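Local coordinates for chromosomal replication initiator protein DnaA (Helicobacter pylori, PDB 2WP0) that probably starts and regulates chromosomal replication by binding the origin as ATP-DnaA, with domain I, the part present here, involved in oligomerization and binding of regulators, at residues D[7-15]-D[26-35]; D[48-59]-D[83-91]. All coordinates share one frame; numbering follows the deposited sequence.

Interaction 1. Residues D[7-15]-D[26-35]; sequences IEKEILALV and YENYFSQLKY
The ring of Phe30 takes CG1 of Val15 on one face, almost over its centre: the methyl lies 3.7 Å from the ring centroid and 9° off the normal, a CH-pi contact, while Tyr26 CA sits in plane at the ring's edge. One face of Tyr35 likewise receives Ile11 CD1, but nearer the rim, 4.2 Å from the centroid. Ile7 approaches the CD2-CE2 side of this ring obliquely, with CG2 3.9 Å from Tyr35 CE2. These contacts fasten the first helix of the KH-like fold of DnaA domain I onto the second helix and the edge strand after it. The two helices run at 129° to one another with axes 11.8 Å apart, and at this spacing side chains, not backbones, make most of the contact between them. In Val15 the CG1 branch is anti to the backbone N (chi1 -171°), which turns it onto Phe30; Tyr62 and Leu66 of helix 52-71 also meet that ring. Between Ile11 and Val15 in sequence, Leu12 lays its side chain across the hydroxyl end of Tyr26 at about a right angle, with CB 3.4 Å from Tyr26 OH. Glu8, its chain extended beyond CG, reaches obliquely across Lys34 at the start of strand 34-35. Its OE1 makes a long salt bridge of 4.0 Å to Lys34 NZ, and its OE2 accepts a weak hydrogen bond of 3.5 Å from Tyr35 N.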
loop_
_atom_site.group_PDB
_atom_site.type_symbol
_atom_site.label_atom_id
_atom_site.label_comp_id
_atom_site.label_asym_id
_atom_site.label_seq_id
_atom_site.Cartn_x
_atom_site.Cartn_y
_atom_site.Cartn_z
ATOM N N ILE D 7 -46.107 -5.430 25.403
ATOM C CA ILE D 7 -45.543 -4.308 24.669
ATOM C C ILE D 7 -44.368 -4.781 23.829
ATOM O O ILE D 7 -44.257 -4.420 22.657
ATOM C CB ILE D 7 -45.027 -3.233 25.620
ATOM C CG1 ILE D 7 -46.114 -2.832 26.611
ATOM C CG2 ILE D 7 -44.541 -2.038 24.841
ATOM C CD1 ILE D 7 -45.670 -1.771 27.591
ATOM N N GLU D 8 -43.486 -5.574 24.436
ATOM C CA GLU D 8 -42.349 -6.132 23.713
ATOM C C GLU D 8 -42.873 -6.662 22.398
ATOM O O GLU D 8 -42.735 -6.031 21.342
ATOM C CB GLU D 8 -41.693 -7.278 24.501
ATOM C CG GLU D 8 -40.572 -8.008 23.754
ATOM C CD GLU D 8 -39.561 -8.594 24.702
ATOM O OE1 GLU D 8 -38.689 -9.367 24.259
ATOM O OE2 GLU D 8 -39.642 -8.281 25.903
ATOM N N LYS D 9 -43.489 -7.832 22.491
ATOM C CA LYS D 9 -44.145 -8.458 21.368
ATOM C C LYS D 9 -44.585 -7.438 20.323
ATOM O O LYS D 9 -44.392 -7.653 19.124
ATOM C CB LYS D 9 -45.357 -9.241 21.864
ATOM C CG LYS D 9 -45.474 -10.612 21.254
ATOM C CD LYS D 9 -44.378 -11.503 21.787
ATOM C CE LYS D 9 -44.076 -12.632 20.831
ATOM N NZ LYS D 9 -43.047 -13.530 21.425
ATOM N N GLU D 10 -45.185 -6.331 20.754
ATOM C CA GLU D 10 -45.887 -5.539 19.757
ATOM C C GLU D 10 -45.123 -4.377 19.126
ATOM O O GLU D 10 -45.357 -4.042 17.965
ATOM C CB GLU D 10 -47.265 -5.132 20.251
ATOM C CG GLU D 10 -48.099 -6.314 20.766
ATOM C CD GLU D 10 -47.951 -7.590 19.921
ATOM O OE1 GLU D 10 -48.984 -8.164 19.523
ATOM O OE2 GLU D 10 -46.813 -8.037 19.678
ATOM N N ILE D 11 -44.227 -3.762 19.886
ATOM C CA ILE D 11 -43.200 -2.913 19.303
ATOM C C ILE D 11 -42.607 -3.596 18.055
ATOM O O ILE D 11 -42.489 -2.965 16.997
ATOM C CB ILE D 11 -42.084 -2.600 20.337
ATOM C CG1 ILE D 11 -42.690 -2.087 21.643
ATOM C CG2 ILE D 11 -41.091 -1.590 19.789
ATOM C CD1 ILE D 11 -41.704 -1.450 22.565
ATOM N N LEU D 12 -42.268 -4.884 18.177
ATOM C CA LEU D 12 -41.692 -5.642 17.066
ATOM C C LEU D 12 -42.584 -5.740 15.831
ATOM O O LEU D 12 -42.088 -5.798 14.710
ATOM C CB LEU D 12 -41.317 -7.045 17.507
ATOM C CG LEU D 12 -40.106 -7.144 18.418
ATOM C CD1 LEU D 12 -40.532 -7.058 19.870
ATOM C CD2 LEU D 12 -39.416 -8.457 18.178
ATOM N N ALA D 13 -43.895 -5.772 16.030
ATOM C CA ALA D 13 -44.808 -5.869 14.908
ATOM C C ALA D 13 -44.869 -4.561 14.122
ATOM O O ALA D 13 -45.068 -4.565 12.899
ATOM C CB ALA D 13 -46.184 -6.277 15.379
ATOM N N LEU D 14 -44.714 -3.441 14.824
ATOM C CA LEU D 14 -44.718 -2.136 14.167
ATOM C C LEU D 14 -43.504 -2.031 13.300
ATOM O O LEU D 14 -43.483 -1.328 12.281
ATOM C CB LEU D 14 -44.660 -1.015 15.195
ATOM C CG LEU D 14 -45.964 -0.297 15.522
ATOM C CD1 LEU D 14 -45.679 0.865 16.454
ATOM C CD2 LEU D 14 -46.686 0.178 14.245
ATOM N N VAL D 15 -42.475 -2.729 13.742
ATOM C CA VAL D 15 -41.198 -2.667 13.073
ATOM C C VAL D 15 -41.252 -3.591 11.877
ATOM O O VAL D 15 -40.883 -3.216 10.761
ATOM C CB VAL D 15 -40.027 -3.064 14.015
ATOM C CG1 VAL D 15 -38.690 -2.766 13.349
ATOM C CG2 VAL D 15 -40.135 -2.336 15.363
ATOM N N TYR D 26 -35.254 -7.529 9.996
ATOM C CA TYR D 26 -36.061 -7.749 11.177
ATOM C C TYR D 26 -35.553 -8.991 11.882
ATOM O O TYR D 26 -35.444 -9.024 13.118
ATOM C CB TYR D 26 -37.529 -7.933 10.798
ATOM C CG TYR D 26 -38.387 -8.343 11.970
ATOM C CD1 TYR D 26 -38.663 -9.682 12.225
ATOM C CD2 TYR D 26 -38.906 -7.391 12.836
ATOM C CE1 TYR D 26 -39.439 -10.057 13.305
ATOM C CE2 TYR D 26 -39.679 -7.756 13.924
ATOM C CZ TYR D 26 -39.949 -9.092 14.154
ATOM O OH TYR D 26 -40.737 -9.449 15.233
ATOM N N GLU D 27 -35.234 -10.011 11.083
ATOM C CA GLU D 27 -34.837 -11.323 11.595
ATOM C C GLU D 27 -33.464 -11.261 12.244
ATOM O O GLU D 27 -33.293 -11.572 13.420
ATOM C CB GLU D 27 -34.819 -12.342 10.457
ATOM C CG GLU D 27 -35.378 -13.685 10.849
ATOM C CD GLU D 27 -36.880 -13.791 10.596
ATOM O OE1 GLU D 27 -37.279 -13.816 9.404
ATOM O OE2 GLU D 27 -37.666 -13.861 11.577
ATOM N N ASN D 28 -32.488 -10.836 11.461
ATOM C CA ASN D 28 -31.116 -10.750 11.920
ATOM C C ASN D 28 -30.906 -9.767 13.063
ATOM O O ASN D 28 -30.039 -9.958 13.913
ATOM C CB ASN D 28 -30.200 -10.382 10.753
ATOM C CG ASN D 28 -30.129 -11.474 9.689
ATOM O OD1 ASN D 28 -29.733 -11.214 8.555
ATOM N ND2 ASN D 28 -30.504 -12.707 10.057
ATOM N N TYR D 29 -31.694 -8.702 13.083
ATOM C CA TYR D 29 -31.475 -7.640 14.058
ATOM C C TYR D 29 -32.634 -7.545 15.037
ATOM O O TYR D 29 -32.520 -7.974 16.191
ATOM C CB TYR D 29 -31.192 -6.281 13.365
ATOM C CG TYR D 29 -29.836 -6.240 12.688
ATOM C CD1 TYR D 29 -28.654 -6.149 13.443
ATOM C CD2 TYR D 29 -29.723 -6.312 11.306
ATOM C CE1 TYR D 29 -27.414 -6.119 12.835
ATOM C CE2 TYR D 29 -28.480 -6.285 10.689
ATOM C CZ TYR D 29 -27.337 -6.187 11.459
ATOM O OH TYR D 29 -26.115 -6.174 10.846
ATOM N N PHE D 30 -33.749 -7.003 14.562
ATOM C CA PHE D 30 -34.801 -6.533 15.458
ATOM C C PHE D 30 -35.396 -7.596 16.383
ATOM O O PHE D 30 -35.684 -7.311 17.540
ATOM C CB PHE D 30 -35.892 -5.820 14.671
ATOM C CG PHE D 30 -35.452 -4.521 14.088
ATOM C CD1 PHE D 30 -35.304 -3.402 14.888
ATOM C CD2 PHE D 30 -35.181 -4.408 12.738
ATOM C CE1 PHE D 30 -34.908 -2.184 14.347
ATOM C CE2 PHE D 30 -34.775 -3.188 12.183
ATOM C CZ PHE D 30 -34.648 -2.080 12.988
ATOM N N SER D 31 -35.568 -8.810 15.876
ATOM C CA SER D 31 -36.126 -9.898 16.672
ATOM C C SER D 31 -35.372 -10.150 17.990
ATOM O O SER D 31 -35.964 -10.594 18.985
ATOM C CB SER D 31 -36.107 -11.167 15.844
ATOM O OG SER D 31 -34.876 -11.264 15.151
ATOM N N GLN D 32 -34.068 -9.863 17.978
ATOM C CA GLN D 32 -33.168 -10.098 19.110
ATOM C C GLN D 32 -33.224 -9.017 20.183
ATOM O O GLN D 32 -32.577 -9.125 21.231
ATOM C CB GLN D 32 -31.737 -10.171 18.604
ATOM C CG GLN D 32 -31.484 -11.218 17.534
ATOM C CD GLN D 32 -30.012 -11.562 17.441
ATOM O OE1 GLN D 32 -29.397 -11.993 18.423
ATOM N NE2 GLN D 32 -29.433 -11.365 16.268
ATOM N N LEU D 33 -33.983 -7.969 19.883
ATOM C CA LEU D 33 -34.160 -6.808 20.738
ATOM C C LEU D 33 -35.182 -7.134 21.827
ATOM O O LEU D 33 -36.148 -7.864 21.582
ATOM C CB LEU D 33 -34.695 -5.679 19.864
ATOM C CG LEU D 33 -34.156 -4.273 20.006
ATOM C CD1 LEU D 33 -32.798 -4.368 20.619
ATOM C CD2 LEU D 33 -34.107 -3.654 18.626
ATOM N N LYS D 34 -35.005 -6.616 23.031
ATOM C CA LYS D 34 -36.068 -6.845 23.986
ATOM C C LYS D 34 -36.288 -5.739 24.981
ATOM O O LYS D 34 -35.348 -5.077 25.413
ATOM C CB LYS D 34 -35.933 -8.195 24.664
ATOM C CG LYS D 34 -34.732 -8.362 25.528
ATOM C CD LYS D 34 -34.510 -9.838 25.660
ATOM C CE LYS D 34 -35.838 -10.548 25.463
ATOM N NZ LYS D 34 -35.659 -11.867 24.811
ATOM N N TYR D 35 -37.558 -5.571 25.339
ATOM C CA TYR D 35 -38.022 -4.371 26.012
ATOM C C TYR D 35 -37.701 -4.322 27.497
ATOM O O TYR D 35 -37.613 -5.356 28.171
ATOM C CB TYR D 35 -39.522 -4.186 25.787
ATOM C CG TYR D 35 -40.028 -2.814 26.178
ATOM C CD1 TYR D 35 -39.357 -1.662 25.770
ATOM C CD2 TYR D 35 -41.175 -2.670 26.946
ATOM C CE1 TYR D 35 -39.812 -0.412 26.115
ATOM C CE2 TYR D 35 -41.636 -1.427 27.296
ATOM C CZ TYR D 35 -40.955 -0.301 26.879
ATOM O OH TYR D 35 -41.423 0.943 27.240
#

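Interaction 2. Residues D[48-59]-D[83-91]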
loop_
_atom_site.group_PDB
_atom_site.type_symbol
_atom_site.label_atom_id
_atom_site.label_comp_id
_atom_site.label_asym_id
_atom_site.label_seq_id
_atom_site.Cartn_x
_atom_site.Cartn_y
_atom_site.Cartn_z
ATOM N N TYR D 48 -33.006 -4.186 25.386
ATOM C CA TYR D 48 -31.793 -4.950 25.547
ATOM C C TYR D 48 -31.449 -5.640 24.234
ATOM O O TYR D 48 -32.325 -6.085 23.502
ATOM C CB TYR D 48 -31.961 -5.984 26.654
ATOM C CG TYR D 48 -31.828 -5.421 28.046
ATOM C CD1 TYR D 48 -30.692 -4.708 28.427
ATOM C CD2 TYR D 48 -32.824 -5.620 28.994
ATOM C CE1 TYR D 48 -30.553 -4.200 29.717
ATOM C CE2 TYR D 48 -32.698 -5.119 30.290
ATOM C CZ TYR D 48 -31.557 -4.409 30.645
ATOM O OH TYR D 48 -31.430 -3.919 31.929
ATOM N N ALA D 49 -30.163 -5.687 23.925
ATOM C CA ALA D 49 -29.651 -6.542 22.870
ATOM C C ALA D 49 -28.672 -7.511 23.521
ATOM O O ALA D 49 -27.980 -7.166 24.479
ATOM C CB ALA D 49 -28.973 -5.719 21.794
ATOM N N PRO D 50 -28.610 -8.733 23.003
ATOM C CA PRO D 50 -27.849 -9.814 23.630
ATOM C C PRO D 50 -26.399 -9.420 23.819
ATOM O O PRO D 50 -25.805 -9.728 24.848
ATOM C CB PRO D 50 -27.923 -10.934 22.599
ATOM C CG PRO D 50 -29.067 -10.573 21.706
ATOM C CD PRO D 50 -29.122 -9.101 21.676
ATOM N N ASN D 51 -25.834 -8.739 22.832
ATOM C CA ASN D 51 -24.432 -8.383 22.904
ATOM C C ASN D 51 -24.122 -6.972 22.397
ATOM O O ASN D 51 -25.005 -6.242 21.923
ATOM C CB ASN D 51 -23.615 -9.404 22.135
ATOM C CG ASN D 51 -24.063 -9.529 20.710
ATOM O OD1 ASN D 51 -23.946 -8.588 19.928
ATOM N ND2 ASN D 51 -24.607 -10.684 20.358
ATOM N N GLN D 52 -22.849 -6.605 22.490
ATOM C CA GLN D 52 -22.398 -5.255 22.179
ATOM C C GLN D 52 -22.480 -4.854 20.702
ATOM O O GLN D 52 -22.953 -3.755 20.388
ATOM C CB GLN D 52 -20.973 -5.052 22.681
ATOM C CG GLN D 52 -20.486 -3.621 22.585
ATOM C CD GLN D 52 -21.383 -2.647 23.324
ATOM O OE1 GLN D 52 -21.605 -2.773 24.527
ATOM N NE2 GLN D 52 -21.899 -1.664 22.601
ATOM N N VAL D 53 -21.999 -5.710 19.803
ATOM C CA VAL D 53 -22.075 -5.408 18.379
ATOM C C VAL D 53 -23.523 -5.186 17.948
ATOM O O VAL D 53 -23.807 -4.274 17.166
ATOM C CB VAL D 53 -21.477 -6.520 17.514
ATOM C CG1 VAL D 53 -21.873 -6.335 16.052
ATOM C CG2 VAL D 53 -19.993 -6.539 17.655
ATOM N N LEU D 54 -24.444 -6.007 18.457
ATOM C CA LEU D 54 -25.866 -5.805 18.148
ATOM C C LEU D 54 -26.365 -4.486 18.712
ATOM O O LEU D 54 -27.011 -3.704 18.000
ATOM C CB LEU D 54 -26.735 -6.972 18.632
ATOM C CG LEU D 54 -26.743 -7.998 17.503
ATOM C CD1 LEU D 54 -26.652 -9.455 17.923
ATOM C CD2 LEU D 54 -27.725 -7.728 16.371
ATOM N N CYS D 55 -26.054 -4.240 19.985
ATOM C CA CYS D 55 -26.440 -2.985 20.604
ATOM C C CYS D 55 -25.927 -1.801 19.782
ATOM O O CYS D 55 -26.617 -0.791 19.624
ATOM C CB CYS D 55 -25.951 -2.900 22.052
ATOM S SG CYS D 55 -26.276 -1.299 22.885
ATOM N N THR D 56 -24.725 -1.938 19.234
ATOM C CA THR D 56 -24.101 -0.844 18.497
ATOM C C THR D 56 -24.604 -0.717 17.065
ATOM O O THR D 56 -24.891 0.392 16.604
ATOM C CB THR D 56 -22.568 -0.976 18.502
ATOM O OG1 THR D 56 -22.090 -0.741 19.824
ATOM C CG2 THR D 56 -21.923 0.035 17.560
ATOM N N THR D 57 -24.706 -1.842 16.357
ATOM C CA THR D 57 -25.122 -1.816 14.949
ATOM C C THR D 57 -26.566 -1.391 14.813
ATOM O O THR D 57 -26.909 -0.513 14.018
ATOM C CB THR D 57 -24.935 -3.173 14.276
ATOM O OG1 THR D 57 -23.558 -3.563 14.403
ATOM C CG2 THR D 57 -25.333 -3.091 12.792
ATOM N N ILE D 58 -27.408 -2.024 15.612
ATOM C CA ILE D 58 -28.787 -1.635 15.644
ATOM C C ILE D 58 -28.831 -0.125 15.895
ATOM O O ILE D 58 -29.361 0.620 15.063
ATOM C CB ILE D 58 -29.572 -2.417 16.711
ATOM C CG1 ILE D 58 -29.678 -3.882 16.331
ATOM C CG2 ILE D 58 -30.970 -1.881 16.852
ATOM C CD1 ILE D 58 -30.561 -4.633 17.271
ATOM N N THR D 59 -28.257 0.325 17.016
ATOM C CA THR D 59 -28.316 1.747 17.383
ATOM C C THR D 59 -27.861 2.655 16.224
ATOM O O THR D 59 -28.503 3.655 15.910
ATOM C CB THR D 59 -27.486 2.082 18.639
ATOM O OG1 THR D 59 -28.211 1.761 19.827
ATOM C CG2 THR D 59 -27.188 3.555 18.666
ATOM N N VAL D 83 -40.510 10.427 21.759
ATOM C CA VAL D 83 -39.796 9.387 22.528
ATOM C C VAL D 83 -38.413 8.963 22.010
ATOM O O VAL D 83 -38.240 8.656 20.830
ATOM C CB VAL D 83 -40.676 8.125 22.726
ATOM C CG1 VAL D 83 -40.621 7.240 21.506
ATOM C CG2 VAL D 83 -40.228 7.354 23.962
ATOM N N ASP D 84 -37.442 8.960 22.921
ATOM C CA ASP D 84 -36.051 8.601 22.635
ATOM C C ASP D 84 -35.895 7.086 22.797
ATOM O O ASP D 84 -36.601 6.465 23.595
ATOM C CB ASP D 84 -35.126 9.360 23.611
ATOM C CG ASP D 84 -33.636 9.217 23.285
ATOM O OD1 ASP D 84 -33.280 8.848 22.142
ATOM O OD2 ASP D 84 -32.810 9.495 24.191
ATOM N N VAL D 85 -34.993 6.476 22.034
ATOM C CA VAL D 85 -34.720 5.056 22.213
ATOM C C VAL D 85 -33.296 4.843 22.708
ATOM O O VAL D 85 -32.354 5.499 22.241
ATOM C CB VAL D 85 -34.956 4.239 20.931
ATOM C CG1 VAL D 85 -36.399 4.360 20.476
ATOM C CG2 VAL D 85 -34.017 4.696 19.840
ATOM N N ARG D 86 -33.154 3.941 23.674
ATOM C CA ARG D 86 -31.853 3.573 24.194
ATOM C C ARG D 86 -31.796 2.066 24.276
ATOM O O ARG D 86 -32.527 1.459 25.046
ATOM C CB ARG D 86 -31.639 4.168 25.582
ATOM C CG ARG D 86 -30.270 3.841 26.190
ATOM C CD ARG D 86 -29.292 5.010 25.980
ATOM N NE ARG D 86 -29.828 6.276 26.462
ATOM C CZ ARG D 86 -29.275 7.473 26.253
ATOM N NH1 ARG D 86 -28.140 7.576 25.567
ATOM N NH2 ARG D 86 -29.860 8.582 26.727
ATOM N N ILE D 87 -30.941 1.457 23.465
ATOM C CA ILE D 87 -30.722 0.018 23.565
ATOM C C ILE D 87 -29.385 -0.321 24.247
ATOM O O ILE D 87 -28.408 0.426 24.121
ATOM C CB ILE D 87 -30.856 -0.678 22.209
ATOM C CG1 ILE D 87 -29.759 -1.720 22.063
ATOM C CG2 ILE D 87 -30.805 0.325 21.078
ATOM C CD1 ILE D 87 -30.108 -2.784 21.096
ATOM N N GLU D 88 -29.362 -1.429 24.983
ATOM C CA GLU D 88 -28.205 -1.793 25.789
ATOM C C GLU D 88 -27.902 -3.273 25.691
ATOM O O GLU D 88 -28.648 -4.015 25.074
ATOM C CB GLU D 88 -28.478 -1.472 27.248
ATOM C CG GLU D 88 -28.396 -0.010 27.616
ATOM C CD GLU D 88 -28.991 0.259 28.994
ATOM O OE1 GLU D 88 -30.175 -0.081 29.203
ATOM O OE2 GLU D 88 -28.282 0.800 29.872
ATOM N N VAL D 89 -26.806 -3.701 26.317
ATOM C CA VAL D 89 -26.505 -5.133 26.465
ATOM C C VAL D 89 -27.102 -5.653 27.784
ATOM O O VAL D 89 -27.403 -4.864 28.685
ATOM C CB VAL D 89 -24.973 -5.428 26.383
ATOM C CG1 VAL D 89 -24.713 -6.917 26.189
ATOM C CG2 VAL D 89 -24.341 -4.651 25.249
ATOM N N ALA D 90 -27.238 -6.972 27.910
ATOM C CA ALA D 90 -28.109 -7.567 28.929
ATOM C C ALA D 90 -27.638 -7.631 30.407
ATOM O O ALA D 90 -28.257 -7.021 31.275
ATOM C CB ALA D 90 -28.613 -8.919 28.446
ATOM N N PRO D 91 -26.590 -8.409 30.716
ATOM C CA PRO D 91 -26.218 -8.384 32.135
ATOM C C PRO D 91 -24.899 -7.664 32.379
ATOM O O PRO D 91 -23.927 -8.342 32.715
ATOM C CB PRO D 91 -26.043 -9.872 32.477
ATOM C CG PRO D 91 -26.218 -10.630 31.154
ATOM C CD PRO D 91 -26.066 -9.614 30.062
#
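The last residues of strand 44-49 run parallel to strand 84-89, and the chain then turns into helix 52-59, which heads back over the sheet almost antiparallel to strand 84-89 (164° between directions, axes 7.4 Å apart). This is a beta-alpha-beta unit, the second half of the KH-like fold of domain I. Tyr48 pairs with Glu88, their CA atoms 4.8 Å apart, and Ala49 N donates a nearly straight hydrogen bond of 2.5 Å to Glu88 O (169° at the hydrogen), approaching close to the line of the C=O bond. Asn51 caps the start of the helix: its OD1 accepts from Leu54 N.

The side chain of Ile87 is the centre of the packing between helix and sheet. Its CD1 meets both Ala49 CB of the neighbouring strand and Cys55 CA of the helix, with Ile58 CD1 at 4.3 Å. Cys55 has SG anti to its backbone N (chi1 176°), an arrangement that carries the sulfur against strand 84-89, 3.6 Å from Ile87 CG1 and next to Glu88 CA. Val89 packs where the helix begins: CG1 rests against Pro50 O and Asn51 CA, while CG2 meets Gln52 OE1 at 3.4 Å, the two side chains crossing at about a right angle. On the sheet face shared by Tyr48 and Glu88, the tyrosine ring reaches the backbone of Val89, Tyr48 CD1 lying 3.3 Å from Val89 O, with Glu88 O at the ring edge. One helical turn beyond Cys55, Thr59 passes Ile87 in the opposite sense; its OG1 donates to Cys55 O at 3.0 Å, a carbonyl that also accepts from Thr59 N.

Interaction 1 and interaction 2 have centres about 12 Å apart and share one three-stranded sheet, in which strand 44-49 lies between the outer strands 34-35 and 84-89. A probable hydrogen bond of 2.5 Å from Tyr48 N to Lys34 O joins them at the strands. Leu33 bridges their interiors, its CD1 packing against Ile87 CD1 at 3.2 Å. On the helical side Tyr29 CD1 meets Leu54 CD2 at 3.5 Å, tying helix 23-30 to helix 52-71. Tyr29 and Gln32, from 26-35, also hydrogen-bond to the backbone of a chain of another protein, and Asn51 and Leu54 pack on such a partner, consistent with the regulator-binding role of domain I.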